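Local coordinates for ABC transporter, substrate binding protein (Polyamine) (PDB 4EUO) that binds gamma-aminobutyric acid as the periplasmic substrate-binding protein of an ABC transporter, probably handing it on for uptake, at residues A[14-19]-A[254-259]; A[99-104]-A[198-203]; A[220-225]-A[288-293]. All coordinates share one frame; numbering follows the deposited sequence.

Interaction 1 of 3, residues A[14-19]-A[254-259]; sequences DAQKAA and ADMATA
Ala15 meets Ala259 methyl to methyl, the two CB atoms 3.8 Å apart, where helices 10-28 and 250-260 run past each other in roughly opposite directions, their local N-to-C directions 144° apart. One residue on, Gln16 sends its CB away from the partner helix, yet its CG brushes Met256 CG at 4.4 Å. The amide beyond goes to other partners, OE1 bonding to Ser7 OG and NE2 to Asp58 OD2, which leaves the aliphatic part of the chain for the contact. A helical turn after Ala15 comes Ala19, whose methyl presses directly onto backbone: its CB lies 3.5 Å from Met256 N and 3.8 Å from Asp255 C, with the CB atoms of both residues close alongside. Met256 itself runs with CG anti to its backbone N (chi1 174°) and then bends twice, which carries the thioether away from helix 10-28 and its methyl against Phe99. Asp255 closes the same end through charge, its OD2 forming a salt bridge with Lys23 NZ, while that amine also bonds to Ala19 O. No hydrogen bond links the two segments directly. Small alanine methyls thus let the axes approach to 8.6 Å, and the arrangement is a roughly antiparallel helix pair, closely approached through those methyls, within the periplasmic binding-protein fold, with the side chain of Gln16 about 6 Å from the bound gamma-aminobutyric acid.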
ATOM      1  N   ASP A  14      -5.715   6.358  10.760  1.00 11.00           N
ATOM      2  CA  ASP A  14      -6.878   6.822  11.531  1.00 10.35           C
ATOM      3  C   ASP A  14      -8.103   5.997  11.176  1.00 11.96           C
ATOM      4  O   ASP A  14      -8.904   5.668  12.049  1.00 11.32           O
ATOM      5  CB  ASP A  14      -7.174   8.284  11.191  1.00 11.92           C
ATOM      6  CG  ASP A  14      -6.182   9.263  11.760  1.00 18.80           C
ATOM      7  OD1 ASP A  14      -5.342   8.848  12.605  1.00 18.70           O
ATOM      8  OD2 ASP A  14      -6.214  10.439  11.347  1.00 18.98           O
ATOM      9  N   ALA A  15      -8.265   5.654   9.894  1.00 10.64           N
ATOM     10  CA  ALA A  15      -9.401   4.836   9.464  1.00 11.03           C
ATOM     11  C   ALA A  15      -9.284   3.401   9.976  1.00 12.12           C
ATOM     12  O   ALA A  15     -10.299   2.788  10.347  1.00 12.28           O
ATOM     13  CB  ALA A  15      -9.488   4.844   7.940  1.00 12.73           C
ATOM     14  N   GLN A  16      -8.053   2.810   9.978  1.00 10.87           N
ATOM     15  CA  GLN A  16      -7.877   1.476  10.545  1.00 10.76           C
ATOM     16  C   GLN A  16      -8.183   1.495  12.056  1.00 12.30           C
ATOM     17  O   GLN A  16      -8.770   0.537  12.571  1.00 13.38           O
ATOM     18  CB  GLN A  16      -6.476   0.949  10.279  1.00 11.98           C
ATOM     19  CG  GLN A  16      -6.239   0.655   8.783  1.00 10.64           C
ATOM     20  CD  GLN A  16      -4.794   0.311   8.538  1.00 11.93           C
ATOM     21  OE1 GLN A  16      -3.910   1.081   8.915  1.00 11.08           O
ATOM     22  NE2 GLN A  16      -4.530  -0.819   7.870  1.00 10.52           N
ATOM     23  N   LYS A  17      -7.803   2.569  12.739  1.00 12.56           N
ATOM     24  CA  LYS A  17      -8.096   2.725  14.172  1.00 11.31           C
ATOM     25  C   LYS A  17      -9.606   2.738  14.389  1.00 13.25           C
ATOM     26  O   LYS A  17     -10.099   1.954  15.213  1.00 13.63           O
ATOM     27  CB  LYS A  17      -7.466   4.010  14.684  1.00 12.72           C
ATOM     28  CG  LYS A  17      -7.820   4.301  16.154  1.00 14.89           C
ATOM     29  CD  LYS A  17      -7.245   5.633  16.566  1.00 17.25           C
ATOM     30  CE  LYS A  17      -7.709   6.087  17.942  1.00 24.07           C
ATOM     31  NZ  LYS A  17      -7.022   7.339  18.363  1.00 30.24           N
ATOM     32  N   ALA A  18     -10.359   3.520  13.607  1.00 11.76           N
ATOM     33  CA  ALA A  18     -11.808   3.570  13.756  1.00 12.47           C
ATOM     34  C   ALA A  18     -12.446   2.225  13.454  1.00 15.22           C
ATOM     35  O   ALA A  18     -13.383   1.819  14.150  1.00 13.25           O
ATOM     36  CB  ALA A  18     -12.384   4.625  12.818  1.00 14.31           C
ATOM     37  N   ALA A  19     -11.981   1.529  12.400  1.00 12.59           N
ATOM     38  CA  ALA A  19     -12.593   0.264  11.994  1.00 12.10           C
ATOM     39  C   ALA A  19     -12.286  -0.924  12.884  1.00 13.32           C
ATOM     40  O   ALA A  19     -13.083  -1.862  12.937  1.00 14.29           O
ATOM     41  CB  ALA A  19     -12.210  -0.069  10.559  1.00 13.19           C
ATOM     42  N   ALA A 254     -15.024  -4.729   5.966  1.00 12.97           N
ATOM     43  CA  ALA A 254     -15.966  -3.856   5.278  1.00 12.90           C
ATOM     44  C   ALA A 254     -15.855  -2.443   5.864  1.00 14.15           C
ATOM     45  O   ALA A 254     -15.892  -1.479   5.122  1.00 13.28           O
ATOM     46  CB  ALA A 254     -17.396  -4.391   5.467  1.00 14.24           C
ATOM     47  N   ASP A 255     -15.723  -2.314   7.191  1.00 12.64           N
ATOM     48  CA  ASP A 255     -15.618  -0.983   7.796  1.00 12.80           C
ATOM     49  C   ASP A 255     -14.330  -0.276   7.417  1.00 14.35           C
ATOM     50  O   ASP A 255     -14.369   0.914   7.129  1.00 13.11           O
ATOM     51  CB  ASP A 255     -15.779  -1.066   9.327  1.00 13.85           C
ATOM     52  CG  ASP A 255     -17.177  -1.523   9.774  1.00 14.49           C
ATOM     53  OD1 ASP A 255     -18.090  -1.582   8.917  1.00 17.25           O
ATOM     54  OD2 ASP A 255     -17.310  -1.915  10.931  1.00 17.67           O
ATOM     55  N   MET A 256     -13.220  -1.009   7.313  1.00 12.28           N
ATOM     56  CA  MET A 256     -11.945  -0.423   6.877  1.00 12.47           C
ATOM     57  C   MET A 256     -12.130   0.079   5.432  1.00 12.87           C
ATOM     58  O   MET A 256     -11.725   1.188   5.086  1.00 12.14           O
ATOM     59  CB  MET A 256     -10.865  -1.503   6.971  1.00 13.01           C
ATOM     60  CG  MET A 256      -9.490  -1.097   6.406  1.00 13.06           C
ATOM     61  SD  MET A 256      -9.388  -1.230   4.591  1.00 12.78           S
ATOM     62  CE  MET A 256      -9.791  -2.964   4.343  1.00 12.15           C
ATOM     63  N   ALA A 257     -12.765  -0.747   4.575  1.00 11.11           N
ATOM     64  CA  ALA A 257     -12.918  -0.362   3.184  1.00 11.47           C
ATOM     65  C   ALA A 257     -13.807   0.862   3.001  1.00 12.66           C
ATOM     66  O   ALA A 257     -13.491   1.787   2.249  1.00 12.77           O
ATOM     67  CB  ALA A 257     -13.493  -1.548   2.402  1.00 12.25           C
ATOM     68  N   THR A 258     -14.941   0.873   3.720  1.00 12.83           N
ATOM     69  CA  THR A 258     -15.851   2.006   3.660  1.00 13.40           C
ATOM     70  C   THR A 258     -15.132   3.286   4.090  1.00 14.91           C
ATOM     71  O   THR A 258     -15.365   4.335   3.480  1.00 15.26           O
ATOM     72  CB  THR A 258     -17.043   1.723   4.598  1.00 15.76           C
ATOM     73  OG1 THR A 258     -17.738   0.589   4.101  1.00 15.69           O
ATOM     74  CG2 THR A 258     -18.018   2.907   4.711  1.00 17.05           C
ATOM     75  N   ALA A 259     -14.282   3.201   5.121  1.00 13.26           N
ATOM     76  CA  ALA A 259     -13.592   4.367   5.682  1.00 15.30           C
ATOM     77  C   ALA A 259     -12.404   4.827   4.861  1.00 17.62           C
ATOM     78  O   ALA A 259     -11.950   5.950   5.066  1.00 18.42           O
ATOM     79  CB  ALA A 259     -13.133   4.061   7.089  1.00 16.67           C
TER

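Interaction 2 of 3, residues A[99-104]-A[198-203]; sequences FYYSFV and SVWNGR. With ABU (gamma-amino-butanoic acid), chain E.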
ATOM      1  N   PHE A  99      -5.342  -5.080   3.282  1.00  8.44           N
ATOM      2  CA  PHE A  99      -6.229  -4.407   2.351  1.00  8.27           C
ATOM      3  C   PHE A  99      -5.620  -4.461   0.969  1.00  9.57           C
ATOM      4  O   PHE A  99      -4.395  -4.676   0.848  1.00  9.31           O
ATOM      5  CB  PHE A  99      -6.547  -2.947   2.731  1.00  8.88           C
ATOM      6  CG  PHE A  99      -5.351  -2.020   2.798  1.00  8.17           C
ATOM      7  CD1 PHE A  99      -4.958  -1.276   1.686  1.00  9.52           C
ATOM      8  CD2 PHE A  99      -4.643  -1.871   3.973  1.00  9.23           C
ATOM      9  CE1 PHE A  99      -3.864  -0.402   1.756  1.00  9.44           C
ATOM     10  CE2 PHE A  99      -3.552  -1.005   4.052  1.00  9.25           C
ATOM     11  CZ  PHE A  99      -3.173  -0.275   2.941  1.00  9.37           C
ATOM     12  N   TYR A 100      -6.463  -4.246  -0.050  1.00  8.24           N
ATOM     13  CA  TYR A 100      -6.063  -4.311  -1.443  1.00  8.14           C
ATOM     14  C   TYR A 100      -6.155  -2.908  -1.998  1.00  9.17           C
ATOM     15  O   TYR A 100      -7.136  -2.194  -1.741  1.00  9.62           O
ATOM     16  CB  TYR A 100      -6.980  -5.321  -2.137  1.00 10.15           C
ATOM     17  CG  TYR A 100      -6.713  -5.598  -3.593  1.00 11.58           C
ATOM     18  CD1 TYR A 100      -5.809  -6.574  -3.980  1.00 15.87           C
ATOM     19  CD2 TYR A 100      -7.463  -4.978  -4.591  1.00 13.95           C
ATOM     20  CE1 TYR A 100      -5.638  -6.921  -5.319  1.00 16.42           C
ATOM     21  CE2 TYR A 100      -7.282  -5.299  -5.942  1.00 14.95           C
ATOM     22  CZ  TYR A 100      -6.392  -6.293  -6.288  1.00 14.93           C
ATOM     23  OH  TYR A 100      -6.258  -6.674  -7.606  1.00 15.14           O
ATOM     24  N   TYR A 101      -5.133  -2.466  -2.742  1.00  8.38           N
ATOM     25  CA  TYR A 101      -5.104  -1.078  -3.181  1.00  7.88           C
ATOM     26  C   TYR A 101      -4.547  -0.953  -4.572  1.00  8.51           C
ATOM     27  O   TYR A 101      -4.010  -1.917  -5.119  1.00  8.21           O
ATOM     28  CB  TYR A 101      -4.247  -0.237  -2.200  1.00  9.22           C
ATOM     29  CG  TYR A 101      -2.769  -0.556  -2.181  1.00  7.27           C
ATOM     30  CD1 TYR A 101      -1.877   0.125  -3.006  1.00  9.34           C
ATOM     31  CD2 TYR A 101      -2.253  -1.522  -1.316  1.00  8.25           C
ATOM     32  CE1 TYR A 101      -0.512  -0.159  -2.978  1.00  8.54           C
ATOM     33  CE2 TYR A 101      -0.892  -1.820  -1.288  1.00  8.50           C
ATOM     34  CZ  TYR A 101      -0.029  -1.126  -2.109  1.00  8.01           C
ATOM     35  OH  TYR A 101       1.321  -1.364  -2.079  1.00  9.97           O
ATOM     36  N   SER A 102      -4.579   0.280  -5.104  1.00  7.77           N
ATOM     37  CA  SER A 102      -3.967   0.571  -6.377  1.00  7.93           C
ATOM     38  C   SER A 102      -3.106   1.809  -6.300  1.00  8.69           C
ATOM     39  O   SER A 102      -3.422   2.728  -5.536  1.00  9.45           O
ATOM     40  CB  SER A 102      -5.031   0.903  -7.423  1.00  9.43           C
ATOM     41  OG  SER A 102      -5.795  -0.254  -7.701  1.00  9.78           O
ATOM     42  N   PHE A 103      -2.068   1.847  -7.126  1.00  7.96           N
ATOM     43  CA  PHE A 103      -1.413   3.088  -7.475  1.00  7.55           C
ATOM     44  C   PHE A 103      -2.225   3.656  -8.648  1.00  8.29           C
ATOM     45  O   PHE A 103      -2.481   2.942  -9.627  1.00  8.59           O
ATOM     46  CB  PHE A 103       0.024   2.889  -7.923  1.00  8.96           C
ATOM     47  CG  PHE A 103       0.909   2.522  -6.775  1.00  8.20           C
ATOM     48  CD1 PHE A 103       1.361   3.494  -5.889  1.00  9.28           C
ATOM     49  CD2 PHE A 103       1.285   1.211  -6.571  1.00  8.13           C
ATOM     50  CE1 PHE A 103       2.173   3.136  -4.801  1.00  9.72           C
ATOM     51  CE2 PHE A 103       2.085   0.863  -5.489  1.00  9.91           C
ATOM     52  CZ  PHE A 103       2.553   1.835  -4.626  1.00  8.89           C
ATOM     53  N   VAL A 104      -2.643   4.899  -8.521  1.00  8.19           N
ATOM     54  CA  VAL A 104      -3.440   5.620  -9.513  1.00  7.67           C
ATOM     55  C   VAL A 104      -2.791   6.935  -9.817  1.00  8.71           C
ATOM     56  O   VAL A 104      -1.880   7.395  -9.104  1.00  8.51           O
ATOM     57  CB  VAL A 104      -4.866   5.861  -8.972  1.00  9.09           C
ATOM     58  CG1 VAL A 104      -5.580   4.530  -8.727  1.00  9.67           C
ATOM     59  CG2 VAL A 104      -4.833   6.683  -7.675  1.00  9.44           C
ATOM     60  N   SER A 198       1.810   9.333  -9.177  1.00  8.81           N
ATOM     61  CA  SER A 198       1.356   7.967  -8.879  1.00  8.22           C
ATOM     62  C   SER A 198       1.236   7.821  -7.370  1.00  9.40           C
ATOM     63  O   SER A 198       2.247   7.903  -6.668  1.00  8.75           O
ATOM     64  CB  SER A 198       2.340   6.958  -9.419  1.00  9.49           C
ATOM     65  OG  SER A 198       1.870   5.677  -9.019  1.00 10.11           O
ATOM     66  N   VAL A 199       0.023   7.654  -6.872  1.00  7.98           N
ATOM     67  CA  VAL A 199      -0.251   7.690  -5.446  1.00  8.27           C
ATOM     68  C   VAL A 199      -1.150   6.547  -5.026  1.00  9.46           C
ATOM     69  O   VAL A 199      -1.850   5.943  -5.851  1.00  9.16           O
ATOM     70  CB  VAL A 199      -0.936   9.048  -5.064  1.00 10.09           C
ATOM     71  CG1 VAL A 199       0.009  10.224  -5.353  1.00 10.67           C
ATOM     72  CG2 VAL A 199      -2.231   9.238  -5.848  1.00 10.84           C
ATOM     73  N   TRP A 200      -1.179   6.260  -3.718  1.00  8.56           N
ATOM     74  CA  TRP A 200      -2.066   5.249  -3.165  1.00  8.52           C
ATOM     75  C   TRP A 200      -3.490   5.756  -3.318  1.00  9.47           C
ATOM     76  O   TRP A 200      -3.786   6.894  -2.917  1.00  9.11           O
ATOM     77  CB  TRP A 200      -1.734   5.007  -1.693  1.00  8.00           C
ATOM     78  CG  TRP A 200      -0.408   4.382  -1.419  1.00  7.58           C
ATOM     79  CD1 TRP A 200       0.200   3.397  -2.136  1.00  9.26           C
ATOM     80  CD2 TRP A 200       0.418   4.613  -0.272  1.00  7.21           C
ATOM     81  NE1 TRP A 200       1.381   3.009  -1.517  1.00  8.74           N
ATOM     82  CE2 TRP A 200       1.525   3.732  -0.359  1.00  8.24           C
ATOM     83  CE3 TRP A 200       0.329   5.479   0.829  1.00  8.16           C
ATOM     84  CZ2 TRP A 200       2.546   3.709   0.603  1.00  8.03           C
ATOM     85  CZ3 TRP A 200       1.308   5.415   1.813  1.00  8.91           C
ATOM     86  CH2 TRP A 200       2.415   4.558   1.680  1.00  8.63           C
ATOM     87  N   ASN A 201      -4.407   4.920  -3.855  1.00  8.71           N
ATOM     88  CA  ASN A 201      -5.733   5.433  -4.181  1.00  8.97           C
ATOM     89  C   ASN A 201      -6.493   6.002  -2.996  1.00  9.20           C
ATOM     90  O   ASN A 201      -7.174   7.032  -3.124  1.00  9.05           O
ATOM     91  CB  ASN A 201      -6.551   4.388  -4.935  1.00  8.60           C
ATOM     92  CG  ASN A 201      -7.030   3.249  -4.062  1.00  8.55           C
ATOM     93  OD1 ASN A 201      -6.276   2.304  -3.757  1.00  9.43           O
ATOM     94  ND2 ASN A 201      -8.278   3.344  -3.599  1.00  9.35           N
ATOM     95  N   GLY A 202      -6.389   5.351  -1.858  1.00  8.49           N
ATOM     96  CA  GLY A 202      -7.122   5.764  -0.679  1.00  9.51           C
ATOM     97  C   GLY A 202      -6.670   7.115  -0.165  1.00 10.00           C
ATOM     98  O   GLY A 202      -7.456   7.827   0.477  1.00 10.14           O
ATOM     99  N   ARG A 203      -5.439   7.533  -0.475  1.00  8.69           N
ATOM    100  CA  ARG A 203      -4.990   8.861  -0.047  1.00  8.49           C
ATOM    101  C   ARG A 203      -5.741   9.949  -0.813  1.00 10.14           C
ATOM    102  O   ARG A 203      -5.963  11.034  -0.258  1.00  9.91           O
ATOM    103  CB  ARG A 203      -3.496   8.990  -0.246  1.00  8.55           C
ATOM    104  CG  ARG A 203      -2.701   8.059   0.660  1.00  8.98           C
ATOM    105  CD  ARG A 203      -2.699   8.571   2.103  1.00  9.11           C
ATOM    106  NE  ARG A 203      -2.168   7.548   3.011  1.00  8.95           N
ATOM    107  CZ  ARG A 203      -1.780   7.794   4.257  1.00  8.79           C
ATOM    108  NH1 ARG A 203      -1.810   9.029   4.735  1.00  8.52           N
ATOM    109  NH2 ARG A 203      -1.279   6.820   5.009  1.00  8.74           N
TER
HETATM  110  N   ABU E 404       1.294   0.325   1.454  1.00 15.93           N
HETATM  111  CD  ABU E 404       0.046   1.049   1.180  1.00 11.32           C
HETATM  112  CB  ABU E 404      -0.232   2.099   2.227  1.00 11.35           C
HETATM  113  CG  ABU E 404      -1.521   2.780   1.916  1.00 11.20           C
HETATM  114  C   ABU E 404      -1.872   3.956   2.804  1.00  9.76           C
HETATM  115  O   ABU E 404      -2.794   4.806   2.360  1.00  9.30           O
HETATM  116  OXT ABU E 404      -1.228   4.233   3.911  1.00  9.40           O
HETATM  117  O   HOH W   1       2.926   0.584  -1.076  1.00 14.54           O
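The gamma-aminobutyric acid pocket is built here on an antiparallel strand pair, with Phe99, Tyr101, Trp200 and Arg203 contributing. The ligand lies across one face of the Trp200 indole, its CB 3.3 Å above the ring plane and over the centre, while Tyr101 offers a face toward the ligand CD and Phe99 presents an edge. Arg203 grips the carboxylate side-on: NE donates to ligand O at 2.9 Å, and NH2 to OXT at 2.8 Å along a straight 174° bond. At the amine end a water joins the ligand N to Tyr101 OH and accepts from Trp200 NE1. Tyr262, Thr12 and Asp226 also hydrogen-bond to the ligand, in a cleft of the periplasmic binding-protein kind. In the strand pair, Val104 and Val199 are hydrogen-bonded partners, and Phe103 with Trp200 forms the adjoining non-hydrogen-bonded pair. The Phe103 ring lies alongside the indole, CE1 3.3 Å from Trp200 CD1, its plane turned 37° from the five-membered ring. After Trp200, Asn201 carries on the pairing: with chi1 73° its CG sits between backbone N and carbonyl carbon, OD1 accepts from Ser102 N at 3.0 Å, Asn201 N bonds to Ser102 O, and ND2 goes to Gly261 O.

Interaction 3 of 3, residues A[220-225]-A[288-293]; sequences QNITAA and SQVNAD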
ATOM      1  N   GLN A 220      -4.914   1.818 -16.362  1.00  9.61           N
ATOM      2  CA  GLN A 220      -3.785   0.923 -16.050  1.00  9.22           C
ATOM      3  C   GLN A 220      -3.396   1.038 -14.557  1.00  9.79           C
ATOM      4  O   GLN A 220      -2.230   0.938 -14.212  1.00  9.43           O
ATOM      5  CB  GLN A 220      -2.562   1.114 -16.951  1.00  9.46           C
ATOM      6  CG  GLN A 220      -2.868   0.876 -18.436  1.00 10.47           C
ATOM      7  CD  GLN A 220      -1.622   1.143 -19.224  1.00 11.44           C
ATOM      8  OE1 GLN A 220      -1.030   2.213 -19.185  1.00 11.35           O
ATOM      9  NE2 GLN A 220      -1.142   0.124 -19.931  1.00 13.21           N
ATOM     10  N   ASN A 221      -4.372   1.248 -13.684  1.00  8.84           N
ATOM     11  CA  ASN A 221      -4.060   1.357 -12.235  1.00  8.24           C
ATOM     12  C   ASN A 221      -3.325   0.083 -11.829  1.00  8.91           C
ATOM     13  O   ASN A 221      -3.647  -0.997 -12.323  1.00  9.07           O
ATOM     14  CB  ASN A 221      -5.311   1.608 -11.431  1.00  8.86           C
ATOM     15  CG  ASN A 221      -6.272   0.454 -11.362  1.00  8.81           C
ATOM     16  OD1 ASN A 221      -6.223  -0.368 -10.433  1.00  9.24           O
ATOM     17  ND2 ASN A 221      -7.250   0.408 -12.306  1.00 10.36           N
ATOM     18  N   ILE A 222      -2.342   0.209 -10.924  1.00  8.72           N
ATOM     19  CA  ILE A 222      -1.474  -0.906 -10.575  1.00  7.57           C
ATOM     20  C   ILE A 222      -1.847  -1.400  -9.198  1.00  8.69           C
ATOM     21  O   ILE A 222      -1.688  -0.666  -8.207  1.00  8.47           O
ATOM     22  CB  ILE A 222      -0.018  -0.464 -10.658  1.00  8.39           C
ATOM     23  CG1 ILE A 222       0.343   0.021 -12.078  1.00  8.37           C
ATOM     24  CG2 ILE A 222       0.918  -1.609 -10.182  1.00 10.75           C
ATOM     25  CD1 ILE A 222       1.643   0.838 -12.064  1.00  9.82           C
ATOM     26  N   THR A 223      -2.329  -2.647  -9.106  1.00  8.44           N
ATOM     27  CA  THR A 223      -2.777  -3.176  -7.819  1.00  8.28           C
ATOM     28  C   THR A 223      -1.683  -3.853  -7.040  1.00  9.73           C
ATOM     29  O   THR A 223      -0.697  -4.367  -7.596  1.00  9.07           O
ATOM     30  CB  THR A 223      -3.912  -4.201  -7.980  1.00 10.43           C
ATOM     31  OG1 THR A 223      -3.416  -5.340  -8.680  1.00 11.62           O
ATOM     32  CG2 THR A 223      -5.066  -3.653  -8.731  1.00 11.07           C
ATOM     33  N   ALA A 224      -1.856  -3.845  -5.717  1.00  8.02           N
ATOM     34  CA  ALA A 224      -0.998  -4.528  -4.770  1.00  8.17           C
ATOM     35  C   ALA A 224      -1.795  -4.678  -3.481  1.00  9.11           C
ATOM     36  O   ALA A 224      -2.962  -4.280  -3.432  1.00  8.61           O
ATOM     37  CB  ALA A 224       0.316  -3.765  -4.551  1.00  9.73           C
ATOM     38  N   ALA A 225      -1.201  -5.295  -2.451  1.00  8.56           N
ATOM     39  CA  ALA A 225      -1.912  -5.421  -1.196  1.00  8.60           C
ATOM     40  C   ALA A 225      -0.955  -5.248  -0.065  1.00  8.00           C
ATOM     41  O   ALA A 225       0.232  -5.578  -0.181  1.00  8.88           O
ATOM     42  CB  ALA A 225      -2.619  -6.779  -1.084  1.00 10.94           C
ATOM     43  N   SER A 288      -9.236  -1.245 -17.125  1.00 15.09           N
ATOM     44  CA  SER A 288      -7.856  -1.183 -17.572  1.00 13.95           C
ATOM     45  C   SER A 288      -7.062  -1.179 -16.282  1.00 13.90           C
ATOM     46  O   SER A 288      -6.917  -0.148 -15.626  1.00 13.35           O
ATOM     47  CB  SER A 288      -7.612   0.108 -18.338  1.00 16.34           C
ATOM     48  OG  SER A 288      -6.248   0.176 -18.699  1.00 17.46           O
ATOM     49  N   GLN A 289      -6.583  -2.352 -15.903  1.00 10.90           N
ATOM     50  CA  GLN A 289      -5.886  -2.538 -14.629  1.00 10.41           C
ATOM     51  C   GLN A 289      -4.694  -3.468 -14.827  1.00 13.31           C
ATOM     52  O   GLN A 289      -4.739  -4.416 -15.632  1.00 12.78           O
ATOM     53  CB  GLN A 289      -6.871  -3.149 -13.623  1.00 10.93           C
ATOM     54  CG  GLN A 289      -6.326  -3.300 -12.193  1.00 11.90           C
ATOM     55  CD  GLN A 289      -7.407  -3.684 -11.256  1.00 13.30           C
ATOM     56  OE1 GLN A 289      -7.926  -4.807 -11.312  1.00 13.86           O
ATOM     57  NE2 GLN A 289      -7.771  -2.804 -10.338  1.00 12.28           N
ATOM     58  N   VAL A 290      -3.640  -3.223 -14.044  1.00 10.37           N
ATOM     59  CA  VAL A 290      -2.395  -4.014 -14.060  1.00  9.90           C
ATOM     60  C   VAL A 290      -2.203  -4.566 -12.651  1.00 11.33           C
ATOM     61  O   VAL A 290      -2.393  -3.834 -11.680  1.00 12.34           O
ATOM     62  CB  VAL A 290      -1.234  -3.083 -14.479  1.00 12.79           C
ATOM     63  CG1 VAL A 290       0.113  -3.799 -14.394  1.00 13.84           C
ATOM     64  CG2 VAL A 290      -1.452  -2.538 -15.893  1.00 13.42           C
ATOM     65  N   ASN A 291      -1.819  -5.825 -12.501  1.00 11.59           N
ATOM     66  CA  ASN A 291      -1.635  -6.387 -11.187  1.00 11.02           C
ATOM     67  C   ASN A 291      -0.160  -6.525 -10.897  1.00 11.67           C
ATOM     68  O   ASN A 291       0.516  -7.299 -11.567  1.00 12.18           O
ATOM     69  CB  ASN A 291      -2.347  -7.748 -11.118  1.00 12.51           C
ATOM     70  CG  ASN A 291      -3.805  -7.636 -11.499  1.00 23.79           C
ATOM     71  OD1 ASN A 291      -4.264  -8.254 -12.468  1.00 27.25           O
ATOM     72  ND2 ASN A 291      -4.564  -6.819 -10.793  1.00 16.00           N
ATOM     73  N   ALA A 292       0.374  -5.779  -9.928  1.00  9.85           N
ATOM     74  CA  ALA A 292       1.766  -5.956  -9.575  1.00  9.71           C
ATOM     75  C   ALA A 292       1.961  -7.327  -8.963  1.00 11.33           C
ATOM     76  O   ALA A 292       1.064  -7.871  -8.295  1.00 11.91           O
ATOM     77  CB  ALA A 292       2.242  -4.863  -8.617  1.00 10.81           C
ATOM     78  N   ASP A 293       3.141  -7.888  -9.195  1.00  9.97           N
ATOM     79  CA  ASP A 293       3.428  -9.243  -8.701  1.00  9.81           C
ATOM     80  C   ASP A 293       4.313  -9.142  -7.475  1.00 11.50           C
ATOM     81  O   ASP A 293       5.535  -8.952  -7.561  1.00 10.50           O
ATOM     82  CB  ASP A 293       4.104 -10.066  -9.798  1.00 11.42           C
ATOM     83  CG  ASP A 293       4.285 -11.524  -9.434  1.00 13.17           C
ATOM     84  OD1 ASP A 293       4.269 -11.846  -8.232  1.00 11.69           O
ATOM     85  OD2 ASP A 293       4.377 -12.348 -10.368  1.00 14.90           O
TER
HETATM   86  O   HOH W   2      -1.652  -7.241  -7.600  1.00 18.85           O
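Gln289 reaches across to strand 221-225 along nearly its whole length. Its CB lies 3.8 Å from Asn221 ND2, and CG, anti to the backbone N (chi1 -175°), passes close to both Asn221 OD1 and Asn221 O. The extended chain then carries CD over the Thr223 methyl, CG2, at 3.4 Å. At the tip, OE1 lies farther from that methyl, whereas NE2 stays 3.3 Å from Thr223 CG2 and donates to Asn221 OD1 at 2.9 Å. This bond is straight (168°) and falls on a lone pair in the plane of the Asn221 carbonyl, although the two amide planes are turned 75° from each other. NE2 also bonds to Pro282 O, and Asn221 OD1 takes a second bond from Ser102 OG. The Asn221 ND2 is held by Trp218 O and Gln285 O, so the buried amide is fixed at both ends.

Farther along the same face, Asn291 ND2 donates to Thr223 OG1 at 2.8 Å, with the hydroxyl lying in the plane of the Asn291 amide. A water joins that hydroxyl to Ala292 O. The backbones form a parallel pair: Val290 N bonds to Asn221 O, Val290 O receives Thr223 N, and Thr223 O receives Ala292 N. On the other face Ile222 CG2 packs on Ala292 CB at 3.8 Å, and Ile222 and Val290 both lean on Leu148 of helix 142-149. At the start, Ser288 OG accepts from Gln220 N. The chemistry is therefore two-sided: amides and hydroxyls on the Asn221, Thr223, Gln289 and Asn291 face probably help to set the register through directional bonds, while the Ile222 and Val290 face is apolar and joins the edge strand 289-291 to the helix covering it.

How the interactions relate
From the N terminus, helix 10-28 supplies the first segment of these contacts, and interaction 1 closes a long loop when helix 250-260 returns to it. Interaction 2 opens and closes within that loop, bringing strand 96-107 together with strand 196-200 and the start of helix 201-209. Interaction 3 opens after interaction 2 has closed and ends beyond residue 259, so it crosses interaction 1. Interactions 1 and 2 touch at Phe99, which joins the helix pair to the pocket. Interactions 2 and 3 share a sheet, in which strand 96-107 lies between strands 196-200 and 215-229, with strand 289-291 added at its margin.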